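Local coordinates for protein telomerase reverse transcriptase (Candida albicans SC5314, PDB 6ZDQ) that probably extends chromosome ends as a reverse transcriptase, adding simple telomeric repeats by copying a template within the telomerase RNA, at residues A[571-581]-A[619-630]. Sequence-based numbering, arbitrary orientation.
Sequences FRTFKTLVKYL and FKTKFTSIVKYD. With nucleotides of chain B.
F574 pushes its ring from the first turn of helix 574-588 into the side of helix 602-626, which runs back antiparallel (170° between the segment axes). Its CG lies beside the backbone N and opposite the carbonyl carbon (chi1 -71°), a setting that lays the ring across I626, whose CD1 sits over one face, 3.7 Å from the F574 ring centroid. F619 CE1 and V627 CB meet the same ring at its edge, and F623 CD2 comes within 3.5 Å of F574 CE1, the two rings set obliquely. F632, beyond the helix, adds an edge-to-face partner. One turn before F623, F619 fits as a knob among F574, L577, V578 and L581, with its CD1 3.5 Å from L577 CD2.

Polar groups close the end of the pair. D630 turns its carboxylate back past the F574 ring, and OD2 accepts the backbone N-H of F574 at 3.0 Å, nearly straight, just beyond the N-cap residue T573. Y629 OH donates to R572 O at 2.9 Å, in the carbonyl plane and on a lone pair. Y629 CE2 lies over one face of the R572 guanidinium, toward its rim, the two planes nearly parallel (6°), while D126 takes the charge in a salt bridge. The extended K622 and L577 reach toward each other tip to tip, and K622 NZ lies 3.0 Å from F571 O.

RNA borders this end: T573 CG2 lies 3.5 Å from O3' of U36 of chain B, and K575 salt-bridges a phosphate. An aromatic and aliphatic interior thus joins the two helices, while a carboxylate at the helix N-terminus, probably favoured by the dipole there, and a buried tyrosine-carbonyl bond tie the loop entering helix 574-588 to the residues after helix 602-626, beside the RNA backbone.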
ATOM      1  N   PHE A 571       9.574  -1.388  13.232  1.00125.69           N
ATOM      2  CA  PHE A 571       9.722  -2.444  14.225  1.00128.72           C
ATOM      3  C   PHE A 571      11.195  -2.545  14.602  1.00127.89           C
ATOM      4  O   PHE A 571      12.033  -2.919  13.775  1.00121.79           O
ATOM      5  CB  PHE A 571       9.184  -3.770  13.689  1.00133.41           C
ATOM      6  CG  PHE A 571       7.715  -3.744  13.373  1.00136.25           C
ATOM      7  CD1 PHE A 571       6.842  -2.980  14.130  1.00123.56           C
ATOM      8  CD2 PHE A 571       7.208  -4.477  12.313  1.00107.79           C
ATOM      9  CE1 PHE A 571       5.491  -2.950  13.838  1.00117.64           C
ATOM     10  CE2 PHE A 571       5.858  -4.451  12.015  1.00111.12           C
ATOM     11  CZ  PHE A 571       4.999  -3.687  12.779  1.00120.96           C
ATOM     12  N   ARG A 572      11.508  -2.195  15.851  1.00112.63           N
ATOM     13  CA  ARG A 572      12.883  -2.242  16.331  1.00112.96           C
ATOM     14  C   ARG A 572      12.999  -2.855  17.723  1.00126.56           C
ATOM     15  O   ARG A 572      14.098  -2.855  18.290  1.00121.78           O
ATOM     16  CB  ARG A 572      13.498  -0.839  16.322  1.00113.92           C
ATOM     17  CG  ARG A 572      12.677   0.205  17.054  1.00113.71           C
ATOM     18  CD  ARG A 572      13.225   1.599  16.807  1.00114.56           C
ATOM     19  NE  ARG A 572      14.660   1.672  17.060  1.00116.65           N
ATOM     20  CZ  ARG A 572      15.197   1.925  18.249  1.00118.54           C
ATOM     21  NH1 ARG A 572      14.418   2.132  19.301  1.00136.08           N
ATOM     22  NH2 ARG A 572      16.514   1.970  18.387  1.00120.48           N
ATOM     23  N   THR A 573      11.911  -3.373  18.288  1.00113.90           N
ATOM     24  CA  THR A 573      11.923  -4.005  19.598  1.00114.34           C
ATOM     25  C   THR A 573      11.322  -5.398  19.483  1.00113.44           C
ATOM     26  O   THR A 573      10.475  -5.655  18.625  1.00111.68           O
ATOM     27  CB  THR A 573      11.137  -3.190  20.639  1.00138.10           C
ATOM     28  OG1 THR A 573       9.747  -3.175  20.288  1.00112.36           O
ATOM     29  CG2 THR A 573      11.654  -1.761  20.704  1.00115.34           C
ATOM     30  N   PHE A 574      11.785  -6.304  20.350  1.00111.53           N
ATOM     31  CA  PHE A 574      11.264  -7.668  20.339  1.00107.49           C
ATOM     32  C   PHE A 574       9.763  -7.695  20.600  1.00 96.67           C
ATOM     33  O   PHE A 574       9.039  -8.507  20.011  1.00 91.79           O
ATOM     34  CB  PHE A 574      11.999  -8.523  21.372  1.00105.47           C
ATOM     35  CG  PHE A 574      13.417  -8.846  20.997  1.00124.82           C
ATOM     36  CD1 PHE A 574      13.690  -9.801  20.030  1.00 93.36           C
ATOM     37  CD2 PHE A 574      14.477  -8.207  21.618  1.00 95.36           C
ATOM     38  CE1 PHE A 574      14.993 -10.104  19.686  1.00105.54           C
ATOM     39  CE2 PHE A 574      15.781  -8.507  21.280  1.00 96.36           C
ATOM     40  CZ  PHE A 574      16.039  -9.457  20.312  1.00112.22           C
ATOM     41  N   LYS A 575       9.277  -6.820  21.485  1.00 93.60           N
ATOM     42  CA  LYS A 575       7.849  -6.781  21.782  1.00 93.71           C
ATOM     43  C   LYS A 575       7.037  -6.432  20.541  1.00102.65           C
ATOM     44  O   LYS A 575       6.076  -7.129  20.198  1.00136.41           O
ATOM     45  CB  LYS A 575       7.573  -5.781  22.906  1.00 95.28           C
ATOM     46  CG  LYS A 575       8.096  -6.214  24.264  1.00 95.80           C
ATOM     47  CD  LYS A 575       7.750  -5.194  25.335  1.00 97.78           C
ATOM     48  CE  LYS A 575       8.202  -5.663  26.705  1.00 98.75           C
ATOM     49  NZ  LYS A 575       7.949  -4.638  27.758  1.00113.31           N
ATOM     50  N   THR A 576       7.413  -5.354  19.849  1.00103.53           N
ATOM     51  CA  THR A 576       6.676  -4.953  18.657  1.00108.16           C
ATOM     52  C   THR A 576       6.876  -5.933  17.507  1.00106.68           C
ATOM     53  O   THR A 576       5.972  -6.109  16.681  1.00105.94           O
ATOM     54  CB  THR A 576       7.087  -3.543  18.231  1.00104.78           C
ATOM     55  OG1 THR A 576       8.509  -3.489  18.058  1.00117.08           O
ATOM     56  CG2 THR A 576       6.669  -2.526  19.285  1.00100.00           C
ATOM     57  N   LEU A 577       8.049  -6.566  17.427  1.00117.76           N
ATOM     58  CA  LEU A 577       8.297  -7.537  16.364  1.00 92.73           C
ATOM     59  C   LEU A 577       7.390  -8.753  16.498  1.00 96.68           C
ATOM     60  O   LEU A 577       6.707  -9.137  15.541  1.00 91.81           O
ATOM     61  CB  LEU A 577       9.765  -7.963  16.369  1.00109.25           C
ATOM     62  CG  LEU A 577      10.132  -9.102  15.411  1.00103.84           C
ATOM     63  CD1 LEU A 577       9.753  -8.764  13.975  1.00 93.24           C
ATOM     64  CD2 LEU A 577      11.612  -9.435  15.519  1.00 92.70           C
ATOM     65  N   VAL A 578       7.369  -9.377  17.680  1.00103.63           N
ATOM     66  CA  VAL A 578       6.550 -10.572  17.856  1.00104.47           C
ATOM     67  C   VAL A 578       5.070 -10.216  17.858  1.00106.16           C
ATOM     68  O   VAL A 578       4.227 -11.048  17.502  1.00111.34           O
ATOM     69  CB  VAL A 578       6.950 -11.331  19.136  1.00 99.72           C
ATOM     70  CG1 VAL A 578       8.442 -11.633  19.133  1.00 89.73           C
ATOM     71  CG2 VAL A 578       6.549 -10.553  20.385  1.00130.19           C
ATOM     72  N   LYS A 579       4.725  -8.992  18.261  1.00 98.55           N
ATOM     73  CA  LYS A 579       3.332  -8.560  18.207  1.00106.24           C
ATOM     74  C   LYS A 579       2.816  -8.568  16.774  1.00 95.83           C
ATOM     75  O   LYS A 579       1.741  -9.109  16.491  1.00114.13           O
ATOM     76  CB  LYS A 579       3.190  -7.171  18.828  1.00113.05           C
ATOM     77  CG  LYS A 579       1.788  -6.596  18.759  1.00112.51           C
ATOM     78  CD  LYS A 579       1.748  -5.193  19.341  1.00127.91           C
ATOM     79  CE  LYS A 579       0.360  -4.590  19.234  1.00140.74           C
ATOM     80  NZ  LYS A 579       0.311  -3.208  19.785  1.00152.25           N
ATOM     81  N   TYR A 580       3.576  -7.973  15.852  1.00 99.13           N
ATOM     82  CA  TYR A 580       3.177  -7.990  14.448  1.00100.64           C
ATOM     83  C   TYR A 580       3.240  -9.401  13.875  1.00105.30           C
ATOM     84  O   TYR A 580       2.312  -9.839  13.185  1.00123.78           O
ATOM     85  CB  TYR A 580       4.051  -7.040  13.632  1.00124.03           C
ATOM     86  CG  TYR A 580       3.862  -7.198  12.139  1.00112.99           C
ATOM     87  CD1 TYR A 580       2.732  -6.698  11.504  1.00127.95           C
ATOM     88  CD2 TYR A 580       4.809  -7.856  11.364  1.00 97.86           C
ATOM     89  CE1 TYR A 580       2.552  -6.846  10.141  1.00121.53           C
ATOM     90  CE2 TYR A 580       4.638  -8.009  10.002  1.00109.06           C
ATOM     91  CZ  TYR A 580       3.509  -7.501   9.396  1.00117.09           C
ATOM     92  OH  TYR A 580       3.339  -7.654   8.039  1.00130.18           O
ATOM     93  N   LEU A 581       4.333 -10.125  14.141  1.00 95.80           N
ATOM     94  CA  LEU A 581       4.477 -11.475  13.603  1.00108.78           C
ATOM     95  C   LEU A 581       3.344 -12.383  14.069  1.00115.03           C
ATOM     96  O   LEU A 581       2.845 -13.211  13.299  1.00109.40           O
ATOM     97  CB  LEU A 581       5.832 -12.064  14.000  1.00103.13           C
ATOM     98  CG  LEU A 581       7.078 -11.452  13.354  1.00 95.05           C
ATOM     99  CD1 LEU A 581       8.326 -12.247  13.712  1.00 91.01           C
ATOM    100  CD2 LEU A 581       6.915 -11.353  11.846  1.00100.85           C
ATOM    101  N   PHE A 619      11.987 -13.663  12.015  1.00 96.79           N
ATOM    102  CA  PHE A 619      12.357 -13.283  13.373  1.00111.63           C
ATOM    103  C   PHE A 619      13.851 -13.468  13.607  1.00 94.03           C
ATOM    104  O   PHE A 619      14.488 -12.633  14.261  1.00102.37           O
ATOM    105  CB  PHE A 619      11.544 -14.089  14.389  1.00108.81           C
ATOM    106  CG  PHE A 619      12.022 -13.935  15.805  1.00 98.89           C
ATOM    107  CD1 PHE A 619      11.754 -12.779  16.520  1.00 90.94           C
ATOM    108  CD2 PHE A 619      12.739 -14.945  16.421  1.00 91.38           C
ATOM    109  CE1 PHE A 619      12.196 -12.634  17.820  1.00 91.04           C
ATOM    110  CE2 PHE A 619      13.183 -14.807  17.720  1.00 95.53           C
ATOM    111  CZ  PHE A 619      12.911 -13.649  18.421  1.00 91.37           C
ATOM    112  N   LYS A 620      14.426 -14.557  13.090  1.00 94.89           N
ATOM    113  CA  LYS A 620      15.858 -14.792  13.264  1.00107.29           C
ATOM    114  C   LYS A 620      16.691 -13.722  12.567  1.00 98.28           C
ATOM    115  O   LYS A 620      17.729 -13.300  13.088  1.00111.95           O
ATOM    116  CB  LYS A 620      16.233 -16.181  12.748  1.00 97.51           C
ATOM    117  CG  LYS A 620      15.655 -17.320  13.564  1.00 96.27           C
ATOM    118  CD  LYS A 620      16.483 -18.582  13.397  1.00 97.95           C
ATOM    119  CE  LYS A 620      16.529 -19.034  11.948  1.00 99.39           C
ATOM    120  NZ  LYS A 620      15.206 -19.511  11.468  1.00 99.61           N
ATOM    121  N   THR A 621      16.254 -13.275  11.386  1.00 98.89           N
ATOM    122  CA  THR A 621      17.024 -12.288  10.632  1.00109.84           C
ATOM    123  C   THR A 621      17.105 -10.963  11.381  1.00100.65           C
ATOM    124  O   THR A 621      18.186 -10.381  11.527  1.00119.05           O
ATOM    125  CB  THR A 621      16.404 -12.089   9.247  1.00108.70           C
ATOM    126  OG1 THR A 621      16.609 -13.267   8.454  1.00103.18           O
ATOM    127  CG2 THR A 621      17.027 -10.890   8.547  1.00104.30           C
ATOM    128  N   LYS A 622      15.963 -10.472  11.863  1.00 98.83           N
ATOM    129  CA  LYS A 622      15.946  -9.239  12.639  1.00109.69           C
ATOM    130  C   LYS A 622      16.546  -9.418  14.030  1.00 98.13           C
ATOM    131  O   LYS A 622      16.942  -8.427  14.651  1.00 98.72           O
ATOM    132  CB  LYS A 622      14.512  -8.716  12.737  1.00 98.07           C
ATOM    133  CG  LYS A 622      14.402  -7.309  13.289  1.00129.06           C
ATOM    134  CD  LYS A 622      12.957  -6.912  13.482  1.00156.50           C
ATOM    135  CE  LYS A 622      12.823  -5.874  14.577  1.00156.50           C
ATOM    136  NZ  LYS A 622      11.413  -5.606  14.956  1.00151.13           N
ATOM    137  N   PHE A 623      16.622 -10.657  14.526  1.00 97.37           N
ATOM    138  CA  PHE A 623      17.159 -10.909  15.862  1.00 97.30           C
ATOM    139  C   PHE A 623      18.567 -10.346  16.013  1.00101.46           C
ATOM    140  O   PHE A 623      18.844  -9.579  16.942  1.00 99.85           O
ATOM    141  CB  PHE A 623      17.148 -12.412  16.153  1.00 96.81           C
ATOM    142  CG  PHE A 623      17.768 -12.782  17.475  1.00108.12           C
ATOM    143  CD1 PHE A 623      19.105 -13.138  17.556  1.00 99.42           C
ATOM    144  CD2 PHE A 623      17.011 -12.779  18.634  1.00109.91           C
ATOM    145  CE1 PHE A 623      19.676 -13.476  18.767  1.00100.32           C
ATOM    146  CE2 PHE A 623      17.575 -13.118  19.849  1.00111.63           C
ATOM    147  CZ  PHE A 623      18.909 -13.467  19.916  1.00121.23           C
ATOM    148  N   THR A 624      19.473 -10.721  15.105  1.00107.43           N
ATOM    149  CA  THR A 624      20.867 -10.306  15.226  1.00119.74           C
ATOM    150  C   THR A 624      21.019  -8.789  15.196  1.00104.66           C
ATOM    151  O   THR A 624      21.902  -8.241  15.865  1.00106.22           O
ATOM    152  CB  THR A 624      21.702 -10.951  14.119  1.00114.84           C
ATOM    153  OG1 THR A 624      21.122 -10.652  12.843  1.00119.58           O
ATOM    154  CG2 THR A 624      21.753 -12.459  14.306  1.00105.85           C
ATOM    155  N   SER A 625      20.172  -8.095  14.434  1.00103.93           N
ATOM    156  CA  SER A 625      20.289  -6.644  14.341  1.00105.01           C
ATOM    157  C   SER A 625      19.779  -5.949  15.600  1.00120.47           C
ATOM    158  O   SER A 625      20.400  -4.989  16.071  1.00112.84           O
ATOM    159  CB  SER A 625      19.541  -6.135  13.108  1.00105.11           C
ATOM    160  OG  SER A 625      18.176  -6.511  13.140  1.00131.55           O
ATOM    161  N   ILE A 626      18.660  -6.417  16.164  1.00122.99           N
ATOM    162  CA  ILE A 626      18.046  -5.731  17.300  1.00116.77           C
ATOM    163  C   ILE A 626      18.484  -6.274  18.653  1.00116.64           C
ATOM    164  O   ILE A 626      18.243  -5.615  19.677  1.00113.15           O
ATOM    165  CB  ILE A 626      16.507  -5.786  17.228  1.00121.24           C
ATOM    166  CG1 ILE A 626      16.012  -7.218  17.430  1.00128.29           C
ATOM    167  CG2 ILE A 626      16.027  -5.218  15.908  1.00142.14           C
ATOM    168  CD1 ILE A 626      14.506  -7.346  17.439  1.00136.64           C
ATOM    169  N   VAL A 627      19.106  -7.454  18.701  1.00103.29           N
ATOM    170  CA  VAL A 627      19.599  -7.967  19.975  1.00101.48           C
ATOM    171  C   VAL A 627      20.776  -7.146  20.484  1.00103.95           C
ATOM    172  O   VAL A 627      21.140  -7.251  21.662  1.00104.88           O
ATOM    173  CB  VAL A 627      19.987  -9.453  19.850  1.00104.02           C
ATOM    174  CG1 VAL A 627      21.331  -9.599  19.156  1.00103.87           C
ATOM    175  CG2 VAL A 627      19.993 -10.131  21.217  1.00101.67           C
ATOM    176  N   LYS A 628      21.380  -6.320  19.625  1.00105.37           N
ATOM    177  CA  LYS A 628      22.529  -5.528  20.046  1.00115.97           C
ATOM    178  C   LYS A 628      22.155  -4.507  21.112  1.00108.19           C
ATOM    179  O   LYS A 628      22.979  -4.192  21.976  1.00111.77           O
ATOM    180  CB  LYS A 628      23.158  -4.827  18.841  1.00116.37           C
ATOM    181  CG  LYS A 628      23.760  -5.769  17.811  1.00110.58           C
ATOM    182  CD  LYS A 628      24.353  -4.998  16.641  1.00133.92           C
ATOM    183  CE  LYS A 628      24.979  -5.936  15.622  1.00120.16           C
ATOM    184  NZ  LYS A 628      25.570  -5.197  14.473  1.00135.83           N
ATOM    185  N   TYR A 629      20.928  -3.982  21.077  1.00106.39           N
ATOM    186  CA  TYR A 629      20.498  -2.982  22.043  1.00128.97           C
ATOM    187  C   TYR A 629      19.304  -3.398  22.891  1.00105.05           C
ATOM    188  O   TYR A 629      19.134  -2.852  23.985  1.00105.96           O
ATOM    189  CB  TYR A 629      20.165  -1.656  21.338  1.00120.00           C
ATOM    190  CG  TYR A 629      19.209  -1.789  20.175  1.00109.10           C
ATOM    191  CD1 TYR A 629      19.676  -2.068  18.898  1.00105.96           C
ATOM    192  CD2 TYR A 629      17.842  -1.625  20.352  1.00119.95           C
ATOM    193  CE1 TYR A 629      18.809  -2.190  17.831  1.00104.78           C
ATOM    194  CE2 TYR A 629      16.966  -1.744  19.291  1.00103.17           C
ATOM    195  CZ  TYR A 629      17.455  -2.026  18.033  1.00103.21           C
ATOM    196  OH  TYR A 629      16.590  -2.145  16.970  1.00110.35           O
ATOM    197  N   ASP A 630      18.484  -4.335  22.428  1.00102.89           N
ATOM    198  CA  ASP A 630      17.323  -4.780  23.181  1.00107.00           C
ATOM    199  C   ASP A 630      17.676  -6.001  24.031  1.00101.72           C
ATOM    200  O   ASP A 630      18.767  -6.567  23.934  1.00128.68           O
ATOM    201  CB  ASP A 630      16.166  -5.091  22.231  1.00114.85           C
ATOM    202  CG  ASP A 630      14.817  -5.072  22.921  1.00 98.51           C
ATOM    203  OD1 ASP A 630      14.782  -4.934  24.162  1.00112.32           O
ATOM    204  OD2 ASP A 630      13.791  -5.190  22.219  1.00109.31           O
TER
ATOM    205  P     U B  36      12.387   3.083  23.052  1.00111.12           P
ATOM    206  OP1   U B  36      11.269   2.824  22.110  1.00112.38           O
ATOM    207  OP2   U B  36      12.184   3.991  24.210  1.00112.81           O
ATOM    208  O5'   U B  36      12.891   1.686  23.623  1.00109.63           O
ATOM    209  C5'   U B  36      13.419   0.695  22.754  1.00107.82           C
ATOM    210  C4'   U B  36      14.160  -0.371  23.519  1.00106.60           C
ATOM    211  O4'   U B  36      15.305   0.203  24.199  1.00114.88           O
ATOM    212  C3'   U B  36      13.378  -1.049  24.627  1.00107.86           C
ATOM    213  O3'   U B  36      12.507  -2.049  24.131  1.00123.75           O
ATOM    214  C2'   U B  36      14.478  -1.580  25.539  1.00106.83           C
ATOM    215  O2'   U B  36      15.019  -2.789  25.027  1.00115.57           O
ATOM    216  C1'   U B  36      15.538  -0.483  25.410  1.00106.08           C
ATOM    217  N1    U B  36      15.494   0.489  26.527  1.00107.50           N
ATOM    218  C2    U B  36      16.185   0.165  27.676  1.00107.62           C
ATOM    219  O2    U B  36      16.809  -0.874  27.799  1.00106.63           O
ATOM    220  N3    U B  36      16.118   1.101  28.678  1.00109.22           N
ATOM    221  C4    U B  36      15.444   2.305  28.644  1.00110.69           C
ATOM    222  O4    U B  36      15.476   3.043  29.630  1.00112.27           O
ATOM    223  C5    U B  36      14.754   2.569  27.419  1.00110.48           C
ATOM    224  C6    U B  36      14.803   1.674  26.425  1.00108.93           C
ATOM    225  P     C B  37      11.335  -2.629  25.057  1.00110.07           P
ATOM    226  OP1   C B  37      10.281  -3.182  24.170  1.00110.89           O
ATOM    227  OP2   C B  37      10.982  -1.589  26.058  1.00111.82           O
ATOM    228  O5'   C B  37      12.035  -3.839  25.814  1.00108.94           O
ATOM    229  C5'   C B  37      11.616  -4.219  27.110  1.00110.19           C
ATOM    230  C4'   C B  37      12.754  -4.786  27.915  1.00109.16           C
ATOM    231  O4'   C B  37      13.824  -3.812  28.018  1.00108.47           O
ATOM    232  C3'   C B  37      12.418  -5.119  29.354  1.00110.67           C
ATOM    233  O3'   C B  37      11.772  -6.369  29.481  1.00126.13           O
ATOM    234  C2'   C B  37      13.770  -5.052  30.045  1.00109.94           C
ATOM    235  O2'   C B  37      14.507  -6.244  29.815  1.00108.59           O
ATOM    236  C1'   C B  37      14.444  -3.909  29.283  1.00108.97           C
ATOM    237  N1    C B  37      14.315  -2.600  29.968  1.00110.42           N
ATOM    238  C2    C B  37      14.982  -2.363  31.176  1.00111.26           C
ATOM    239  O2    C B  37      15.666  -3.262  31.689  1.00113.47           O
ATOM    240  N3    C B  37      14.859  -1.153  31.771  1.00112.79           N
ATOM    241  C4    C B  37      14.119  -0.199  31.206  1.00113.46           C
ATOM    242  N4    C B  37      14.031   0.977  31.832  1.00115.18           N
ATOM    243  C5    C B  37      13.437  -0.408  29.974  1.00112.69           C
ATOM    244  C6    C B  37      13.566  -1.609  29.397  1.00111.18           C
ATOM    245  P     U B  57      26.303  -3.605  27.391  1.00 98.58           P
ATOM    246  OP1   U B  57      27.336  -4.535  26.866  1.00 96.36           O
ATOM    247  OP2   U B  57      26.659  -2.632  28.455  1.00122.29           O
ATOM    248  O5'   U B  57      25.711  -2.785  26.164  1.00 97.90           O
ATOM    249  C5'   U B  57      25.124  -3.458  25.062  1.00 95.95           C
ATOM    250  C4'   U B  57      24.464  -2.491  24.116  1.00 95.99           C
ATOM    251  O4'   U B  57      23.289  -1.909  24.733  1.00107.80           O
ATOM    252  C3'   U B  57      25.292  -1.288  23.706  1.00105.43           C
ATOM    253  O3'   U B  57      26.245  -1.594  22.706  1.00 94.14           O
ATOM    254  C2'   U B  57      24.227  -0.294  23.263  1.00102.36           C
ATOM    255  O2'   U B  57      23.750  -0.619  21.966  1.00 95.52           O
ATOM    256  C1'   U B  57      23.110  -0.586  24.267  1.00 98.90           C
ATOM    257  N1    U B  57      23.128   0.334  25.428  1.00101.42           N
ATOM    258  C2    U B  57      22.582   1.596  25.264  1.00112.11           C
ATOM    259  O2    U B  57      22.104   1.981  24.212  1.00102.04           O
ATOM    260  N3    U B  57      22.620   2.395  26.381  1.00106.63           N
ATOM    261  C4    U B  57      23.132   2.070  27.620  1.00106.38           C
ATOM    262  O4    U B  57      23.094   2.901  28.530  1.00108.64           O
ATOM    263  C5    U B  57      23.672   0.748  27.711  1.00104.86           C
ATOM    264  C6    U B  57      23.649  -0.054  26.641  1.00102.46           C
TER